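Local coordinates for putative non-ribosomal peptide synthetase (Actinomadura parvosata subsp. kistnae, PDB 6M7L), which is a condensation-type domain of a non-ribosomal peptide synthetase, probably an inactive one that recruits cytochrome P450 enzymes rather than forming peptide bonds, at residues R244-V249 and S430-E435; V249-P254 and R449-L454. All blocks are in the same frame, centred on the assembly; numbering follows the deposited sequence.

Both contacts use strand 246-253. The two segments on it overlap at Val249, which touches its partner only in contact 1. Contact 1 is made within the sheet: the start of this strand pairs with the end of strand 424-434. Contact 2 lies further along, where the strand packs on helix 440-459, which follows strand 424-434. They are about 16 Å apart, centre to centre. Contact 1 is partly buried. Backbone hydrogen bonds dominate it, and its loop end carries charged residues at the surface. Contact 2 is mostly buried and held by aliphatic side chains. Val249 and Tyr433 of contact 1 touch this same helix nearer its start. Backbone pairing thus gives way to apolar packing.

Contact 1 of 2, residues R244-V249 and S430-E435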
loop_
_atom_site.group_PDB
_atom_site.type_symbol
_atom_site.label_atom_id
_atom_site.label_comp_id
_atom_site.label_asym_id
_atom_site.label_seq_id
_atom_site.Cartn_x
_atom_site.Cartn_y
_atom_site.Cartn_z
ATOM N N ARG A 244 -1.411 -2.426 31.695
ATOM C CA ARG A 244 -1.044 -1.943 30.369
ATOM C C ARG A 244 -2.259 -1.755 29.468
ATOM O O ARG A 244 -2.130 -1.745 28.241
ATOM C CB ARG A 244 -0.025 -2.869 29.692
ATOM C CG ARG A 244 1.158 -3.244 30.564
ATOM C CD ARG A 244 2.349 -3.629 29.708
ATOM N NE ARG A 244 3.398 -4.291 30.476
ATOM C CZ ARG A 244 3.604 -5.603 30.474
ATOM N NH1 ARG A 244 2.832 -6.395 29.744
ATOM N NH2 ARG A 244 4.586 -6.124 31.196
ATOM N N ARG A 245 -3.445 -1.604 30.054
ATOM C CA ARG A 245 -4.650 -1.369 29.274
ATOM C C ARG A 245 -4.694 0.081 28.819
ATOM O O ARG A 245 -4.451 0.999 29.608
ATOM C CB ARG A 245 -5.893 -1.712 30.091
ATOM C CG ARG A 245 -6.018 -3.193 30.356
ATOM C CD ARG A 245 -7.141 -3.521 31.318
ATOM N NE ARG A 245 -7.004 -4.891 31.799
ATOM C CZ ARG A 245 -7.384 -5.963 31.112
ATOM N NH1 ARG A 245 -7.213 -7.175 31.625
ATOM N NH2 ARG A 245 -7.934 -5.825 29.914
ATOM N N ALA A 246 -5.000 0.283 27.542
ATOM C CA ALA A 246 -5.010 1.606 26.943
ATOM C C ALA A 246 -6.389 1.908 26.383
ATOM O O ALA A 246 -6.967 1.086 25.663
ATOM C CB ALA A 246 -3.957 1.716 25.834
ATOM N N GLY A 247 -6.921 3.077 26.736
ATOM C CA GLY A 247 -8.025 3.669 26.020
ATOM C C GLY A 247 -7.528 4.796 25.127
ATOM O O GLY A 247 -6.334 5.065 25.020
ATOM N N SER A 248 -8.477 5.466 24.481
ATOM C CA SER A 248 -8.127 6.622 23.672
ATOM C C SER A 248 -9.305 7.581 23.621
ATOM O O SER A 248 -10.467 7.164 23.630
ATOM C CB SER A 248 -7.709 6.222 22.252
ATOM O OG SER A 248 -8.834 5.888 21.464
ATOM N N VAL A 249 -8.987 8.870 23.574
ATOM C CA VAL A 249 -9.981 9.916 23.361
ATOM C C VAL A 249 -9.578 10.683 22.108
ATOM O O VAL A 249 -8.379 10.799 21.812
ATOM C CB VAL A 249 -10.099 10.840 24.582
ATOM C CG1 VAL A 249 -10.565 10.050 25.798
ATOM C CG2 VAL A 249 -8.775 11.533 24.863
ATOM N N SER A 430 -5.717 10.954 18.088
ATOM C CA SER A 430 -6.228 10.353 19.309
ATOM C C SER A 430 -5.198 10.479 20.419
ATOM O O SER A 430 -3.998 10.314 20.187
ATOM C CB SER A 430 -6.577 8.874 19.099
ATOM O OG SER A 430 -7.616 8.722 18.146
ATOM N N LEU A 431 -5.678 10.775 21.625
ATOM C CA LEU A 431 -4.848 10.732 22.826
ATOM C C LEU A 431 -5.041 9.363 23.466
ATOM O O LEU A 431 -6.048 9.110 24.130
ATOM C CB LEU A 431 -5.214 11.854 23.791
ATOM C CG LEU A 431 -4.485 11.796 25.135
ATOM C CD1 LEU A 431 -2.981 11.890 24.927
ATOM C CD2 LEU A 431 -4.972 12.889 26.073
ATOM N N VAL A 432 -4.083 8.469 23.249
ATOM C CA VAL A 432 -4.133 7.134 23.834
ATOM C C VAL A 432 -3.592 7.213 25.255
ATOM O O VAL A 432 -2.453 7.635 25.473
ATOM C CB VAL A 432 -3.337 6.130 22.990
ATOM C CG1 VAL A 432 -3.465 4.732 23.576
ATOM C CG2 VAL A 432 -3.816 6.165 21.543
ATOM N N TYR A 433 -4.411 6.810 26.224
ATOM C CA TYR A 433 -4.083 6.955 27.634
ATOM C C TYR A 433 -4.032 5.592 28.313
ATOM O O TYR A 433 -4.715 4.648 27.904
ATOM C CB TYR A 433 -5.106 7.846 28.353
ATOM C CG TYR A 433 -6.488 7.239 28.426
ATOM C CD1 TYR A 433 -7.392 7.397 27.383
ATOM C CD2 TYR A 433 -6.888 6.502 29.534
ATOM C CE1 TYR A 433 -8.656 6.841 27.443
ATOM C CE2 TYR A 433 -8.147 5.939 29.601
ATOM C CZ TYR A 433 -9.025 6.110 28.554
ATOM O OH TYR A 433 -10.277 5.552 28.620
ATOM N N ALA A 434 -3.220 5.505 29.363
ATOM C CA ALA A 434 -3.122 4.287 30.156
ATOM C C ALA A 434 -4.256 4.236 31.172
ATOM O O ALA A 434 -4.480 5.199 31.912
ATOM C CB ALA A 434 -1.771 4.222 30.867
ATOM N N GLU A 435 -4.967 3.107 31.211
ATOM C CA GLU A 435 -6.118 2.999 32.100
ATOM C C GLU A 435 -5.707 2.943 33.568
ATOM O O GLU A 435 -6.460 3.403 34.434
ATOM C CB GLU A 435 -6.959 1.777 31.726
ATOM C CG GLU A 435 -7.682 1.926 30.392
ATOM C CD GLU A 435 -8.723 0.850 30.159
ATOM O OE1 GLU A 435 -8.802 -0.093 30.977
ATOM O OE2 GLU A 435 -9.467 0.951 29.161
#
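Gly247 and Tyr433 form an antiparallel hydrogen-bonded pair. Gly247 N bonds to Tyr433 O at 2.9 Å, and Tyr433 N bonds back to Gly247 O. Val249 and Leu431 pair in the same way, and Glu435 N to Arg245 O extends the ladder by a bond of 2.7 Å.

The Tyr433 side chain leans over the partner strand. Its CG sits between the backbone N and the carbonyl carbon (chi1 66°), which turns the ring from CB across to Gly247. Tyr433 CG lies 4.0 Å from Gly247 O. Tyr433 CD1 comes to Gly247 C at 3.4 Å, and CE1 reaches Ser248 N. CZ and then OH lie by Gly247 CA. Gly247 CA sits over the ring face, 3.9 Å from the Tyr433 centroid, in a CH-pi contact. Gly247 has no side chain to block the ring. Val249 CG1 approaches Tyr433 CE1 obliquely at 4.1 Å.

On the other face of the sheet, away from Tyr433, Ala246 CB meets Val432 CG1 at 3.8 Å. At the loop end, Glu435 OE1 lies beside Arg245 CB, while the Arg245 guanidinium makes its salt bridge with Glu42. This is a cross-strand glycine-aromatic pair in an antiparallel ladder, joining strand 246-253, at an edge of the sheet, to its inner neighbour 424-434 in this condensation-type fold.

Contact 2 of 2, residues V249-P254 and R449-L454; sequences VPLRLP and RLVALL
Leu251 and Leu253 pack against Val451, Leu450 and Leu454 in an alpha/beta layer of this condensation-type fold. Strand 246-253 lies at the edge of its sheet, and helix 440-459 covers one face. The short segments run nearly parallel: their axes are 14° apart and approach to 8.8 Å. The two leucines alternate with Arg252, so both point toward the helix while Arg252 points away.

Val451 is the main bump on the helix. It fits into the hollow between the two strand leucines, with the Arg252 carbonyl as its floor. Val451 CG2 presses on Leu251 CG at 3.7 Å, and the same methyl lies 3.7 Å from Arg252 O. The Leu251 and Val451 side chains pass alongside, pointing opposite ways.

Leu251 is the matching bump on the strand. Its CG is anti to the backbone N (chi1 -171°), which sends CG and its branches out toward the helix. Leu251 CD1 meets Leu450 CD2 at 3.8 Å, and the Leu251 and Leu450 branches lie roughly perpendicular. CD2 turns toward Leu454 CD1, a looser approach. Leu412 and Leu414 of strand 410-418 also touch Leu251. Replacing Leu251 by an alanine would probably open a gap beside Val451 CG2 and leave Leu450 CD2 without its apolar neighbour on this strand.

Helix 272-288 packs against helix 440-459: Leu283 touches Leu450 and Ala279 touches Leu454. Leu253 fills the next hollow, between Val451 and Leu454. Its CD1 does the touching. Leu253 CD1 lies 4.2 Å from Val451 CG1. The same methyl, Leu253 CD1, comes nearest to Leu454 CB, at 3.9 Å.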
loop_
_atom_site.group_PDB
_atom_site.type_symbol
_atom_site.label_atom_id
_atom_site.label_comp_id
_atom_site.label_asym_id
_atom_site.label_seq_id
_atom_site.Cartn_x
_atom_site.Cartn_y
_atom_site.Cartn_z
ATOM N N VAL A 249 -8.987 8.870 23.574
ATOM C CA VAL A 249 -9.981 9.916 23.361
ATOM C C VAL A 249 -9.578 10.683 22.108
ATOM O O VAL A 249 -8.379 10.799 21.812
ATOM C CB VAL A 249 -10.099 10.840 24.582
ATOM C CG1 VAL A 249 -10.565 10.050 25.798
ATOM C CG2 VAL A 249 -8.775 11.533 24.863
ATOM N N PRO A 250 -10.526 11.202 21.335
ATOM C CA PRO A 250 -10.162 11.947 20.129
ATOM C C PRO A 250 -9.577 13.308 20.471
ATOM O O PRO A 250 -9.827 13.880 21.534
ATOM C CB PRO A 250 -11.493 12.084 19.383
ATOM C CG PRO A 250 -12.524 12.023 20.460
ATOM C CD PRO A 250 -11.985 11.075 21.491
ATOM N N LEU A 251 -8.771 13.822 19.543
ATOM C CA LEU A 251 -8.180 15.153 19.671
ATOM C C LEU A 251 -8.169 15.797 18.292
ATOM O O LEU A 251 -7.460 15.332 17.394
ATOM C CB LEU A 251 -6.770 15.088 20.261
ATOM C CG LEU A 251 -6.140 16.429 20.647
ATOM C CD1 LEU A 251 -5.387 16.311 21.961
ATOM C CD2 LEU A 251 -5.215 16.938 19.553
ATOM N N ARG A 252 -8.952 16.859 18.125
ATOM C CA ARG A 252 -9.052 17.576 16.864
ATOM C C ARG A 252 -8.656 19.032 17.060
ATOM O O ARG A 252 -9.053 19.668 18.041
ATOM C CB ARG A 252 -10.471 17.497 16.287
ATOM C CG ARG A 252 -10.724 16.272 15.421
ATOM C CD ARG A 252 -12.021 16.410 14.633
ATOM N NE ARG A 252 -11.943 15.746 13.332
ATOM C CZ ARG A 252 -12.435 14.539 13.072
ATOM N NH1 ARG A 252 -13.052 13.851 14.024
ATOM N NH2 ARG A 252 -12.313 14.019 11.857
ATOM N N LEU A 253 -7.867 19.549 16.122
ATOM C CA LEU A 253 -7.493 20.955 16.084
ATOM C C LEU A 253 -7.937 21.528 14.745
ATOM O O LEU A 253 -7.558 20.985 13.692
ATOM C CB LEU A 253 -5.984 21.128 16.268
ATOM C CG LEU A 253 -5.465 22.564 16.378
ATOM C CD1 LEU A 253 -5.810 23.167 17.730
ATOM C CD2 LEU A 253 -3.968 22.615 16.130
ATOM N N PRO A 254 -8.736 22.594 14.721
ATOM C CA PRO A 254 -9.178 23.152 13.439
ATOM C C PRO A 254 -8.007 23.693 12.629
ATOM O O PRO A 254 -6.915 23.938 13.146
ATOM C CB PRO A 254 -10.142 24.272 13.849
ATOM C CG PRO A 254 -9.749 24.617 15.252
ATOM C CD PRO A 254 -9.285 23.333 15.871
ATOM N N ARG A 449 -7.519 20.208 27.270
ATOM C CA ARG A 449 -6.522 21.128 27.809
ATOM C C ARG A 449 -5.395 21.368 26.813
ATOM O O ARG A 449 -4.867 22.482 26.720
ATOM C CB ARG A 449 -5.967 20.587 29.127
ATOM C CG ARG A 449 -5.503 21.657 30.099
ATOM C CD ARG A 449 -6.358 21.664 31.362
ATOM N NE ARG A 449 -6.074 20.524 32.232
ATOM C CZ ARG A 449 -6.776 20.221 33.320
ATOM N NH1 ARG A 449 -6.444 19.167 34.054
ATOM N NH2 ARG A 449 -7.813 20.968 33.672
ATOM N N LEU A 450 -5.012 20.335 26.057
ATOM C CA LEU A 450 -3.953 20.497 25.067
ATOM C C LEU A 450 -4.443 21.259 23.841
ATOM O O LEU A 450 -3.711 22.089 23.292
ATOM C CB LEU A 450 -3.404 19.132 24.652
ATOM C CG LEU A 450 -2.277 19.183 23.618
ATOM C CD1 LEU A 450 -1.001 19.748 24.223
ATOM C CD2 LEU A 450 -2.036 17.813 23.032
ATOM N N VAL A 451 -5.671 20.981 23.396
ATOM C CA VAL A 451 -6.246 21.723 22.277
ATOM C C VAL A 451 -6.297 23.210 22.598
ATOM O O VAL A 451 -5.998 24.055 21.745
ATOM C CB VAL A 451 -7.641 21.169 21.932
ATOM C CG1 VAL A 451 -8.347 22.074 20.935
ATOM C CG2 VAL A 451 -7.525 19.758 21.383
ATOM N N ALA A 452 -6.669 23.552 23.834
ATOM C CA ALA A 452 -6.645 24.947 24.257
ATOM C C ALA A 452 -5.234 25.513 24.179
ATOM O O ALA A 452 -5.019 26.609 23.647
ATOM C CB ALA A 452 -7.201 25.074 25.676
ATOM N N LEU A 453 -4.256 24.768 24.696
ATOM C CA LEU A 453 -2.874 25.233 24.659
ATOM C C LEU A 453 -2.380 25.388 23.226
ATOM O O LEU A 453 -1.689 26.361 22.901
ATOM C CB LEU A 453 -1.982 24.269 25.439
ATOM C CG LEU A 453 -0.521 24.695 25.564
ATOM C CD1 LEU A 453 -0.451 26.128 26.031
ATOM C CD2 LEU A 453 0.218 23.792 26.526
ATOM N N LEU A 454 -2.726 24.437 22.354
ATOM C CA LEU A 454 -2.353 24.538 20.945
ATOM C C LEU A 454 -2.923 25.803 20.318
ATOM O O LEU A 454 -2.221 26.526 19.600
ATOM C CB LEU A 454 -2.838 23.304 20.185
ATOM C CG LEU A 454 -2.139 21.971 20.437
ATOM C CD1 LEU A 454 -3.029 20.832 19.984
ATOM C CD2 LEU A 454 -0.811 21.927 19.708
#